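Local coordinates for enoyl-CoA hydratase/isomerase family protein (PDB 3L3S) that belongs to the crotonase superfamily and may act as a hydro-lyase in fatty acid metabolism, at residues His28-Ala33 / Ile62-His67; Ala36-Ala41 / Ser94-Asp99; Ala115-Leu120 / Cys138-Gln143; Leu122-Asp127 / Val153-Val158. One frame throughout, in Å; residues are numbered along the deposited sequence.

Overall arrangement
Contacts 2 and 4 are buried, contact 4 nearest the centre of the chain, whereas contacts 1 and 3 are only partly buried and lie along the small parallel sheet 62-64, 114-116, 137-138. Contacts 1 and 2 both draw on helix 32-45, contacts 3 and 4 both on helix 118-124, and Met97 of contact 2 packs against residues of the other three. Chemistry follows place. The strand-and-loop contacts 1 and 3 depend on backbone hydrogen bonds and carbonyl contacts; contact 2 joins two helices through a histidine and a carboxylate; contact 4, where helices 118-124 and 150-155 meet close to two neighbouring subunits, combines small apolar side chains with one bridging water.

Contact 1: residues His28-Ala33 / Ile62-His67; sequences HPLSRA and IFCAGH
His28 turns the edge of its imidazole, not a nitrogen, toward Ile62: CD2 lies 3.1 Å from Ile62 O, with the oxygen close to the ring plane. This is the crotonase fold where the loop leading into helix 32-45 crosses the bend after strand 62-64. Both ring nitrogens are bound to backbone oxygens, ND1 to Gly23 O and NE2 to Pro59 O; if both donate protons, the ring probably carries a positive charge, which would suit the oxygens gathered round it. A leucine in its place would probably leave the Gly23 and Pro59 carbonyls without these partners and free the loop to shift against strand 62-64. Two residues on, the backbone is tied directly, Leu30 N donating to Gly66 O at 2.7 Å from above the carbonyl plane. Gly66 has backbone angles (104/-153°) at which a side chain would press on Ala65 O. The returning chain closes on Leu30 O, which receives the CA-H of His67 at 3.3 Å and also lies at the edge of the His67 ring beside CD2. That ring meets Phe90 of helix 84-101 edge-to-face. Next to the Leu30-Gly66 bond, Cys64 has SG anti to its backbone N (chi1 179°), which brings the sulfur against Leu30 CG at 3.6 Å, while Gly66 N makes a weak hydrogen bond to the same SG.

Contact 2: residues Ala36-Ala41 / Ser94-Asp99; sequences AALHDA and SALMLD
In the helical layer of the crotonase fold, His39 of helix 32-45 and Asp99 of helix 84-101 form a His-carboxylate hydrogen bond. His39 NE2 donates to Asp99 OD2 at 2.7 Å, almost straight at 175°. The oxygen lies in the ring plane, yet the ring reaches it from above the carboxylate plane, the two groups standing 79° apart. One face of the imidazole lies over the backbone of Leu96 in a CH-pi contact, with CA 4.0 Å from the ring centroid and nearly on its normal. Helix 32-45 connects parallel strands 17-22 and 53-58 in a beta-alpha-beta crossover; helix 84-101 lies on the longer path, by way of strand 62-64, to strand 107-111. The segment axes run 9.9 Å apart, 32° from parallel. Leu96 fills the groove between them: with CG anti to the backbone N, CD1 is carried to 4.0 Å from Leu38 CB and also touches the backbone of His39. Were His39 replaced by alanine, the Asp99 carboxylate would probably lose its ring partner and a gap would open over Leu96. Ala95 CB touches the ring at His39 CE1, 4.0 Å away. Tyr232 of a second subunit packs on Ser94, Met97 and Leu98.

Contact 3: residues Ala115-Leu120 / Cys138-Gln143; sequences ATAAGL and CLPGVQ
Thr116 and Cys138 pair as a parallel beta bridge, held by both backbone polar atoms of Cys138: Cys138 N donates to Ala115 O at 3.1 Å, and Cys138 O accepts from Ala117 N at 3.2 Å. Cys138 O also takes a CA-H...O contact from Thr116 CA at 3.4 Å. Past the bridge, Thr116 and Pro140 cross at about a right angle, OG1 resting 3.3 Å from Pro140 CG, and Pro140 CD touches Ala117 CB. From the other direction Leu120 reaches back from the helix; its CG stands anti to the backbone N (chi1 -176°), which sends CD2 to 3.4 Å from Cys138 O and 3.9 Å from Leu139 CD2. A type II' turn at Ala117-Ala118, Ala117 being the N-cap with a positive phi (56/-123°), returns Gly119 N to Thr116 O; a CB on Gly119 would collide with that oxygen. The backbone N atoms of Ala118 and His67 lie near each other, consistent with the oxyanion hole of crotonases. Related hydratases carry a catalytic glutamate directly after the proline of this loop, where Gly141 probably occupies the equivalent place. Strand 114-116 is the middle strand between 62-64 and 137-138, while Leu120 and Leu139 both pack on Met167 of helix 161-170, with helix 150-155 alongside.

Contact 4: residues Leu122-Asp127 / Val153-Val158; sequences LMAACD and VAVSRV
The C-terminal parts of helices 118-124 and 150-155 come together at Ala124 and Val155, whose CA atoms are 5.5 Å apart. Within the crotonase fold this joins the helix that follows the middle strand, 114-116, of the small parallel sheet to helix 150-155, which comes after its last strand, 137-138, and small side chains allow the close approach. Ala124 carries most of the contact: its CB lies 4.0 Å from Ala154 CB and 4.1 Å from Val155 CG2, and it also rests on the backbone of Ala154. Val158, three residues on from Val155, closes the other flank with a fork. Val158 CG1, anti to the carbonyl carbon (chi1 -58°), meets Ala124 O at 3.7 Å, while CG2, wedged between backbone N and carbonyl carbon, faces Ala124 CB. Val158 also packs on Leu184. Arg162 of a third subunit gives its NH2 to Met123 O and its NH1 to Cys126 O, gripping two carbonyls in 122-127, while Tyr232 of the second subunit packs on Ala154 and His223 O of that subunit accepts from Arg157 NH2. Polar contact between the two segments runs through one bridging water, which donates to Ala124 O at 2.6 Å and to Ala154 O at 2.7 Å.

Contact 1: residues His28-Ala33 / Ile62-His67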
loop_
_atom_site.group_PDB
_atom_site.type_symbol
_atom_site.label_atom_id
_atom_site.label_comp_id
_atom_site.label_asym_id
_atom_site.label_seq_id
_atom_site.Cartn_x
_atom_site.Cartn_y
_atom_site.Cartn_z
ATOM N N HIS B 28 5.527 -25.980 -16.181
ATOM C CA HIS B 28 5.235 -26.323 -14.769
ATOM C C HIS B 28 3.764 -25.988 -14.446
ATOM O O HIS B 28 3.486 -25.258 -13.488
ATOM C CB HIS B 28 6.173 -25.563 -13.809
ATOM C CG HIS B 28 7.626 -25.731 -14.111
ATOM N ND1 HIS B 28 8.249 -26.959 -14.122
ATOM C CD2 HIS B 28 8.582 -24.822 -14.413
ATOM C CE1 HIS B 28 9.526 -26.798 -14.420
ATOM N NE2 HIS B 28 9.753 -25.510 -14.601
ATOM N N PRO B 29 2.809 -26.540 -15.236
ATOM C CA PRO B 29 1.409 -26.222 -14.976
ATOM C C PRO B 29 0.734 -26.673 -13.692
ATOM O O PRO B 29 0.994 -27.756 -13.173
ATOM C CB PRO B 29 0.718 -26.778 -16.206
ATOM C CG PRO B 29 1.464 -27.997 -16.484
ATOM C CD PRO B 29 2.890 -27.555 -16.312
ATOM N N LEU B 30 -0.120 -25.789 -13.189
ATOM C CA LEU B 30 -0.910 -26.038 -11.998
ATOM C C LEU B 30 -2.179 -26.788 -12.399
ATOM O O LEU B 30 -3.273 -26.213 -12.481
ATOM C CB LEU B 30 -1.238 -24.733 -11.262
ATOM C CG LEU B 30 -0.056 -24.018 -10.604
ATOM C CD1 LEU B 30 -0.418 -22.605 -10.263
ATOM C CD2 LEU B 30 0.405 -24.744 -9.368
ATOM N N SER B 31 -2.002 -28.069 -12.730
ATOM C CA SER B 31 -3.115 -28.955 -13.069
ATOM C C SER B 31 -3.753 -29.346 -11.724
ATOM O O SER B 31 -3.234 -28.969 -10.664
ATOM C CB SER B 31 -2.606 -30.198 -13.813
ATOM O OG SER B 31 -1.701 -30.960 -13.035
ATOM N N ARG B 32 -4.853 -30.095 -11.748
ATOM C CA ARG B 32 -5.506 -30.501 -10.504
ATOM C C ARG B 32 -4.604 -31.413 -9.661
ATOM O O ARG B 32 -4.544 -31.272 -8.437
ATOM C CB ARG B 32 -6.869 -31.138 -10.799
ATOM C CG ARG B 32 -7.717 -31.474 -9.567
ATOM C CD ARG B 32 -7.987 -30.268 -8.648
ATOM N NE ARG B 32 -8.495 -30.707 -7.350
ATOM C CZ ARG B 32 -7.733 -31.055 -6.315
ATOM N NH1 ARG B 32 -6.412 -31.006 -6.402
ATOM N NH2 ARG B 32 -8.297 -31.474 -5.194
ATOM N N ALA B 33 -3.814 -32.243 -10.343
ATOM C CA ALA B 33 -2.889 -33.172 -9.694
ATOM C C ALA B 33 -1.649 -32.467 -9.136
ATOM O O ALA B 33 -1.018 -32.970 -8.211
ATOM C CB ALA B 33 -2.481 -34.277 -10.675
ATOM N N ILE B 62 10.276 -20.759 -17.822
ATOM C CA ILE B 62 8.971 -20.462 -17.247
ATOM C C ILE B 62 8.951 -20.861 -15.771
ATOM O O ILE B 62 9.336 -21.986 -15.429
ATOM C CB ILE B 62 7.806 -21.211 -18.002
ATOM C CG1 ILE B 62 7.822 -20.892 -19.508
ATOM C CG2 ILE B 62 6.443 -20.778 -17.436
ATOM C CD1 ILE B 62 6.786 -21.611 -20.354
ATOM N N PHE B 63 8.544 -19.934 -14.898
ATOM C CA PHE B 63 8.431 -20.244 -13.472
ATOM C C PHE B 63 7.220 -21.160 -13.316
ATOM O O PHE B 63 7.324 -22.229 -12.724
ATOM C CB PHE B 63 8.260 -18.979 -12.616
ATOM C CG PHE B 63 7.976 -19.258 -11.151
ATOM C CD1 PHE B 63 8.960 -19.836 -10.322
ATOM C CD2 PHE B 63 6.714 -18.963 -10.600
ATOM C CE1 PHE B 63 8.692 -20.119 -8.955
ATOM C CE2 PHE B 63 6.428 -19.239 -9.244
ATOM C CZ PHE B 63 7.421 -19.820 -8.415
ATOM N N CYS B 64 6.091 -20.708 -13.860
ATOM C CA CYS B 64 4.821 -21.419 -13.835
ATOM C C CYS B 64 3.841 -20.670 -14.736
ATOM O O CYS B 64 3.646 -19.457 -14.596
ATOM C CB CYS B 64 4.279 -21.520 -12.403
ATOM S SG CYS B 64 2.708 -22.344 -12.254
ATOM N N ALA B 65 3.245 -21.404 -15.674
ATOM C CA ALA B 65 2.297 -20.843 -16.632
ATOM C C ALA B 65 0.887 -20.701 -16.067
ATOM O O ALA B 65 0.061 -19.954 -16.602
ATOM C CB ALA B 65 2.283 -21.682 -17.918
ATOM N N GLY B 66 0.660 -21.343 -14.927
ATOM C CA GLY B 66 -0.644 -21.310 -14.297
ATOM C C GLY B 66 -1.312 -22.636 -14.559
ATOM O O GLY B 66 -0.624 -23.632 -14.770
ATOM N N HIS B 67 -2.644 -22.649 -14.568
ATOM C CA HIS B 67 -3.418 -23.870 -14.826
ATOM C C HIS B 67 -3.223 -24.316 -16.272
ATOM O O HIS B 67 -3.067 -23.467 -17.162
ATOM C CB HIS B 67 -4.921 -23.628 -14.610
ATOM C CG HIS B 67 -5.279 -23.073 -13.265
ATOM N ND1 HIS B 67 -5.696 -21.771 -13.087
ATOM C CD2 HIS B 67 -5.314 -23.649 -12.040
ATOM C CE1 HIS B 67 -5.973 -21.570 -11.812
ATOM N NE2 HIS B 67 -5.750 -22.693 -11.155
#

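Contact 2: residues Ala36-Ala41 / Ser94-Asp99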
loop_
_atom_site.group_PDB
_atom_site.type_symbol
_atom_site.label_atom_id
_atom_site.label_comp_id
_atom_site.label_asym_id
_atom_site.label_seq_id
_atom_site.Cartn_x
_atom_site.Cartn_y
_atom_site.Cartn_z
ATOM N N ALA B 36 -2.857 -30.556 -5.915
ATOM C CA ALA B 36 -3.003 -31.555 -4.847
ATOM C C ALA B 36 -1.638 -31.948 -4.291
ATOM O O ALA B 36 -1.468 -32.010 -3.078
ATOM C CB ALA B 36 -3.749 -32.792 -5.357
ATOM N N ALA B 37 -0.657 -32.119 -5.187
ATOM C CA ALA B 37 0.717 -32.476 -4.815
ATOM C C ALA B 37 1.370 -31.350 -4.018
ATOM O O ALA B 37 2.055 -31.605 -3.026
ATOM C CB ALA B 37 1.548 -32.786 -6.046
ATOM N N LEU B 38 1.109 -30.108 -4.429
ATOM C CA LEU B 38 1.654 -28.932 -3.751
ATOM C C LEU B 38 1.014 -28.723 -2.397
ATOM O O LEU B 38 1.685 -28.291 -1.466
ATOM C CB LEU B 38 1.490 -27.674 -4.595
ATOM C CG LEU B 38 2.547 -27.345 -5.652
ATOM C CD1 LEU B 38 2.017 -26.221 -6.533
ATOM C CD2 LEU B 38 3.871 -26.940 -4.991
ATOM N N HIS B 39 -0.263 -29.087 -2.280
ATOM C CA HIS B 39 -0.986 -28.936 -1.025
ATOM C C HIS B 39 -0.609 -30.027 -0.026
ATOM O O HIS B 39 -0.484 -29.751 1.164
ATOM C CB HIS B 39 -2.495 -28.899 -1.268
ATOM C CG HIS B 39 -3.258 -28.058 -0.289
ATOM N ND1 HIS B 39 -4.585 -27.741 -0.473
ATOM C CD2 HIS B 39 -2.908 -27.518 0.905
ATOM C CE1 HIS B 39 -5.022 -27.055 0.568
ATOM N NE2 HIS B 39 -4.024 -26.906 1.418
ATOM N N ASP B 40 -0.369 -31.237 -0.532
ATOM C CA ASP B 40 0.029 -32.380 0.285
ATOM C C ASP B 40 1.408 -32.138 0.888
ATOM O O ASP B 40 1.643 -32.446 2.056
ATOM C CB ASP B 40 0.057 -33.661 -0.557
ATOM C CG ASP B 40 -1.109 -34.581 -0.257
ATOM O OD1 ASP B 40 -1.938 -34.817 -1.169
ATOM O OD2 ASP B 40 -1.196 -35.071 0.896
ATOM N N ALA B 41 2.276 -31.512 0.096
ATOM C CA ALA B 41 3.643 -31.181 0.493
ATOM C C ALA B 41 3.673 -30.073 1.547
ATOM O O ALA B 41 4.566 -30.031 2.393
ATOM C CB ALA B 41 4.453 -30.764 -0.733
ATOM N N SER B 94 -7.619 -22.172 -4.705
ATOM C CA SER B 94 -7.812 -21.111 -3.716
ATOM C C SER B 94 -7.471 -21.599 -2.317
ATOM O O SER B 94 -6.882 -20.855 -1.530
ATOM C CB SER B 94 -9.247 -20.593 -3.742
ATOM O OG SER B 94 -9.495 -19.837 -4.912
ATOM N N ALA B 95 -7.780 -22.867 -2.043
ATOM C CA ALA B 95 -7.493 -23.476 -0.736
ATOM C C ALA B 95 -5.988 -23.619 -0.500
ATOM O O ALA B 95 -5.521 -23.485 0.631
ATOM C CB ALA B 95 -8.192 -24.831 -0.602
ATOM N N LEU B 96 -5.243 -23.858 -1.584
ATOM C CA LEU B 96 -3.784 -23.994 -1.541
ATOM C C LEU B 96 -3.150 -22.627 -1.300
ATOM O O LEU B 96 -2.370 -22.451 -0.350
ATOM C CB LEU B 96 -3.257 -24.591 -2.853
ATOM C CG LEU B 96 -1.781 -24.418 -3.254
ATOM C CD1 LEU B 96 -0.866 -25.286 -2.411
ATOM C CD2 LEU B 96 -1.617 -24.733 -4.727
HETATM N N MSE B 97 -3.569 -21.659 -2.110
HETATM C CA MSE B 97 -3.055 -20.294 -2.051
HETATM C C MSE B 97 -3.321 -19.590 -0.731
HETATM O O MSE B 97 -2.498 -18.795 -0.281
HETATM C CB MSE B 97 -3.600 -19.475 -3.215
HETATM C CG MSE B 97 -3.291 -20.050 -4.578
HETATM SE SE MSE B 97 -1.413 -20.118 -4.950
HETATM C CE MSE B 97 -1.467 -21.052 -6.667
ATOM N N LEU B 98 -4.432 -19.955 -0.088
ATOM C CA LEU B 98 -4.831 -19.406 1.209
ATOM C C LEU B 98 -3.872 -19.947 2.263
ATOM O O LEU B 98 -3.170 -19.175 2.924
ATOM C CB LEU B 98 -6.266 -19.829 1.557
ATOM C CG LEU B 98 -7.341 -18.782 1.879
ATOM C CD1 LEU B 98 -8.652 -19.491 2.240
ATOM C CD2 LEU B 98 -6.897 -17.851 3.006
ATOM N N ASP B 99 -3.790 -21.279 2.329
ATOM C CA ASP B 99 -2.917 -22.027 3.246
ATOM C C ASP B 99 -1.438 -21.636 3.140
ATOM O O ASP B 99 -0.723 -21.654 4.136
ATOM C CB ASP B 99 -3.020 -23.530 2.947
ATOM C CG ASP B 99 -4.103 -24.233 3.740
ATOM O OD1 ASP B 99 -4.988 -23.575 4.345
ATOM O OD2 ASP B 99 -4.063 -25.478 3.749
#

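Contact 3: residues Ala115-Leu120 / Cys138-Gln143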
loop_
_atom_site.group_PDB
_atom_site.type_symbol
_atom_site.label_atom_id
_atom_site.label_comp_id
_atom_site.label_asym_id
_atom_site.label_seq_id
_atom_site.Cartn_x
_atom_site.Cartn_y
_atom_site.Cartn_z
ATOM N N ALA B 115 6.344 -15.736 -14.972
ATOM C CA ALA B 115 5.339 -16.121 -13.980
ATOM C C ALA B 115 4.026 -15.529 -14.490
ATOM O O ALA B 115 3.808 -14.312 -14.445
ATOM C CB ALA B 115 5.708 -15.563 -12.611
ATOM N N THR B 116 3.198 -16.396 -15.060
ATOM C CA THR B 116 1.919 -15.973 -15.632
ATOM C C THR B 116 0.686 -16.636 -15.037
ATOM O O THR B 116 0.705 -17.819 -14.694
ATOM C CB THR B 116 1.908 -16.081 -17.200
ATOM O OG1 THR B 116 0.569 -16.252 -17.680
ATOM C CG2 THR B 116 2.757 -17.230 -17.693
ATOM N N ALA B 117 -0.381 -15.837 -14.944
ATOM C CA ALA B 117 -1.695 -16.229 -14.432
ATOM C C ALA B 117 -1.586 -16.791 -13.019
ATOM O O ALA B 117 -1.010 -16.128 -12.155
ATOM C CB ALA B 117 -2.376 -17.216 -15.402
ATOM N N ALA B 118 -2.059 -18.021 -12.801
ATOM C CA ALA B 118 -1.986 -18.672 -11.488
ATOM C C ALA B 118 -0.538 -18.924 -11.049
ATOM O O ALA B 118 -0.274 -19.207 -9.883
ATOM C CB ALA B 118 -2.804 -19.961 -11.476
ATOM N N GLY B 119 0.383 -18.754 -12.001
ATOM C CA GLY B 119 1.806 -18.900 -11.762
ATOM C C GLY B 119 2.357 -17.673 -11.067
ATOM O O GLY B 119 3.323 -17.766 -10.297
ATOM N N LEU B 120 1.738 -16.521 -11.331
ATOM C CA LEU B 120 2.131 -15.275 -10.679
ATOM C C LEU B 120 1.501 -15.249 -9.279
ATOM O O LEU B 120 2.084 -14.712 -8.353
ATOM C CB LEU B 120 1.705 -14.055 -11.500
ATOM C CG LEU B 120 2.118 -12.658 -11.020
ATOM C CD1 LEU B 120 3.627 -12.546 -10.866
ATOM C CD2 LEU B 120 1.606 -11.639 -11.990
ATOM N N CYS B 138 3.141 -11.630 -15.768
ATOM C CA CYS B 138 1.928 -11.384 -16.522
ATOM C C CYS B 138 0.652 -11.918 -15.902
ATOM O O CYS B 138 0.672 -12.820 -15.063
ATOM C CB CYS B 138 2.092 -12.006 -17.918
ATOM S SG CYS B 138 0.783 -11.667 -19.090
ATOM N N LEU B 139 -0.450 -11.301 -16.337
ATOM C CA LEU B 139 -1.829 -11.657 -16.000
ATOM C C LEU B 139 -2.518 -11.526 -17.386
ATOM O O LEU B 139 -3.132 -10.503 -17.681
ATOM C CB LEU B 139 -2.447 -10.701 -14.959
ATOM C CG LEU B 139 -2.036 -10.747 -13.480
ATOM C CD1 LEU B 139 -2.940 -9.837 -12.658
ATOM C CD2 LEU B 139 -2.097 -12.164 -12.940
ATOM N N PRO B 140 -2.452 -12.592 -18.231
ATOM C CA PRO B 140 -3.014 -12.641 -19.591
ATOM C C PRO B 140 -4.476 -12.984 -19.898
ATOM O O PRO B 140 -4.795 -13.248 -21.058
ATOM C CB PRO B 140 -2.084 -13.637 -20.267
ATOM C CG PRO B 140 -1.954 -14.690 -19.208
ATOM C CD PRO B 140 -1.835 -13.901 -17.905
ATOM N N GLY B 141 -5.351 -12.950 -18.895
ATOM C CA GLY B 141 -6.759 -13.292 -19.090
ATOM C C GLY B 141 -7.589 -12.613 -20.167
ATOM O O GLY B 141 -8.315 -13.286 -20.906
ATOM N N VAL B 142 -7.469 -11.291 -20.262
ATOM C CA VAL B 142 -8.201 -10.485 -21.244
ATOM C C VAL B 142 -7.946 -10.860 -22.712
ATOM O O VAL B 142 -8.846 -10.766 -23.551
ATOM C CB VAL B 142 -7.934 -8.979 -21.034
ATOM C CG1 VAL B 142 -8.688 -8.488 -19.812
ATOM C CG2 VAL B 142 -6.442 -8.707 -20.880
ATOM N N GLN B 143 -6.741 -11.362 -22.975
ATOM C CA GLN B 143 -6.305 -11.776 -24.304
ATOM C C GLN B 143 -6.904 -13.129 -24.698
ATOM O O GLN B 143 -6.993 -13.449 -25.885
ATOM C CB GLN B 143 -4.779 -11.887 -24.338
ATOM C CG GLN B 143 -4.030 -10.755 -23.644
ATOM C CD GLN B 143 -2.548 -11.052 -23.469
ATOM O OE1 GLN B 143 -2.146 -12.199 -23.249
ATOM N NE2 GLN B 143 -1.729 -10.014 -23.564
#

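Contact 4: residues Leu122-Asp127 / Val153-Val158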
loop_
_atom_site.group_PDB
_atom_site.type_symbol
_atom_site.label_atom_id
_atom_site.label_comp_id
_atom_site.label_asym_id
_atom_site.label_seq_id
_atom_site.Cartn_x
_atom_site.Cartn_y
_atom_site.Cartn_z
ATOM N N LEU B 122 1.003 -17.956 -7.289
ATOM C CA LEU B 122 1.816 -18.862 -6.464
ATOM C C LEU B 122 2.991 -18.112 -5.872
ATOM O O LEU B 122 3.307 -18.250 -4.683
ATOM C CB LEU B 122 2.349 -20.027 -7.314
ATOM C CG LEU B 122 3.151 -21.152 -6.630
ATOM C CD1 LEU B 122 2.234 -22.010 -5.765
ATOM C CD2 LEU B 122 3.848 -22.014 -7.684
HETATM N N MSE B 123 3.600 -17.293 -6.725
HETATM C CA MSE B 123 4.737 -16.463 -6.374
HETATM C C MSE B 123 4.262 -15.356 -5.417
HETATM O O MSE B 123 4.865 -15.141 -4.370
HETATM C CB MSE B 123 5.327 -15.853 -7.646
HETATM C CG MSE B 123 6.692 -15.261 -7.467
HETATM SE SE MSE B 123 6.947 -13.656 -8.534
HETATM C CE MSE B 123 5.651 -12.603 -7.546
ATOM N N ALA B 124 3.147 -14.712 -5.765
ATOM C CA ALA B 124 2.562 -13.646 -4.959
ATOM C C ALA B 124 2.093 -14.120 -3.585
ATOM O O ALA B 124 2.121 -13.345 -2.638
ATOM C CB ALA B 124 1.433 -12.976 -5.702
ATOM N N ALA B 125 1.730 -15.403 -3.479
ATOM C CA ALA B 125 1.275 -16.011 -2.220
ATOM C C ALA B 125 2.438 -16.330 -1.277
ATOM O O ALA B 125 2.233 -16.546 -0.083
ATOM C CB ALA B 125 0.447 -17.265 -2.492
ATOM N N CYS B 126 3.656 -16.356 -1.812
ATOM C CA CYS B 126 4.843 -16.602 -0.992
ATOM C C CYS B 126 5.199 -15.325 -0.219
ATOM O O CYS B 126 4.857 -14.227 -0.661
ATOM C CB CYS B 126 6.032 -17.050 -1.846
ATOM S SG CYS B 126 5.861 -18.693 -2.613
ATOM N N ASP B 127 5.837 -15.471 0.946
ATOM C CA ASP B 127 6.237 -14.328 1.775
ATOM C C ASP B 127 7.296 -13.497 1.055
ATOM O O ASP B 127 7.207 -12.260 1.002
ATOM C CB ASP B 127 6.790 -14.796 3.123
ATOM C CG ASP B 127 5.749 -15.491 3.983
ATOM O OD1 ASP B 127 4.622 -14.976 4.107
ATOM O OD2 ASP B 127 6.071 -16.557 4.545
ATOM N N VAL B 153 -6.116 -11.664 -6.685
ATOM C CA VAL B 153 -6.359 -11.623 -5.241
ATOM C C VAL B 153 -5.020 -11.581 -4.497
ATOM O O VAL B 153 -4.779 -10.658 -3.718
ATOM C CB VAL B 153 -7.227 -12.824 -4.768
ATOM C CG1 VAL B 153 -7.355 -12.862 -3.247
ATOM C CG2 VAL B 153 -8.602 -12.738 -5.374
ATOM N N ALA B 154 -4.146 -12.539 -4.789
ATOM C CA ALA B 154 -2.832 -12.603 -4.159
ATOM C C ALA B 154 -1.916 -11.476 -4.641
ATOM O O ALA B 154 -1.170 -10.914 -3.835
ATOM C CB ALA B 154 -2.182 -13.960 -4.395
ATOM N N VAL B 155 -2.019 -11.120 -5.929
ATOM C CA VAL B 155 -1.219 -10.039 -6.530
ATOM C C VAL B 155 -1.592 -8.661 -5.939
ATOM O O VAL B 155 -0.703 -7.864 -5.633
ATOM C CB VAL B 155 -1.325 -10.021 -8.100
ATOM C CG1 VAL B 155 -0.481 -8.903 -8.696
ATOM C CG2 VAL B 155 -0.843 -11.336 -8.681
ATOM N N SER B 156 -2.892 -8.428 -5.727
ATOM C CA SER B 156 -3.394 -7.172 -5.152
ATOM C C SER B 156 -2.926 -6.914 -3.724
ATOM O O SER B 156 -3.054 -5.803 -3.220
ATOM C CB SER B 156 -4.912 -7.120 -5.193
ATOM O OG SER B 156 -5.466 -8.176 -4.422
ATOM N N ARG B 157 -2.397 -7.954 -3.079
ATOM C CA ARG B 157 -1.895 -7.825 -1.725
ATOM C C ARG B 157 -0.428 -7.438 -1.676
ATOM O O ARG B 157 0.044 -6.961 -0.642
ATOM C CB ARG B 157 -2.159 -9.099 -0.916
ATOM C CG ARG B 157 -3.423 -9.031 -0.032
ATOM C CD ARG B 157 -4.692 -8.828 -0.848
ATOM N NE ARG B 157 -5.905 -8.926 -0.045
ATOM C CZ ARG B 157 -7.149 -8.840 -0.524
ATOM N NH1 ARG B 157 -7.376 -8.649 -1.822
ATOM N NH2 ARG B 157 -8.175 -8.957 0.308
ATOM N N VAL B 158 0.277 -7.588 -2.803
ATOM C CA VAL B 158 1.704 -7.271 -2.860
ATOM C C VAL B 158 2.126 -6.056 -3.706
ATOM O O VAL B 158 3.300 -5.685 -3.704
ATOM C CB VAL B 158 2.577 -8.533 -3.200
ATOM C CG1 VAL B 158 2.358 -9.650 -2.150
ATOM C CG2 VAL B 158 2.315 -9.042 -4.621
HETATM O O HOH W 1 0.135 -12.004 -1.687
#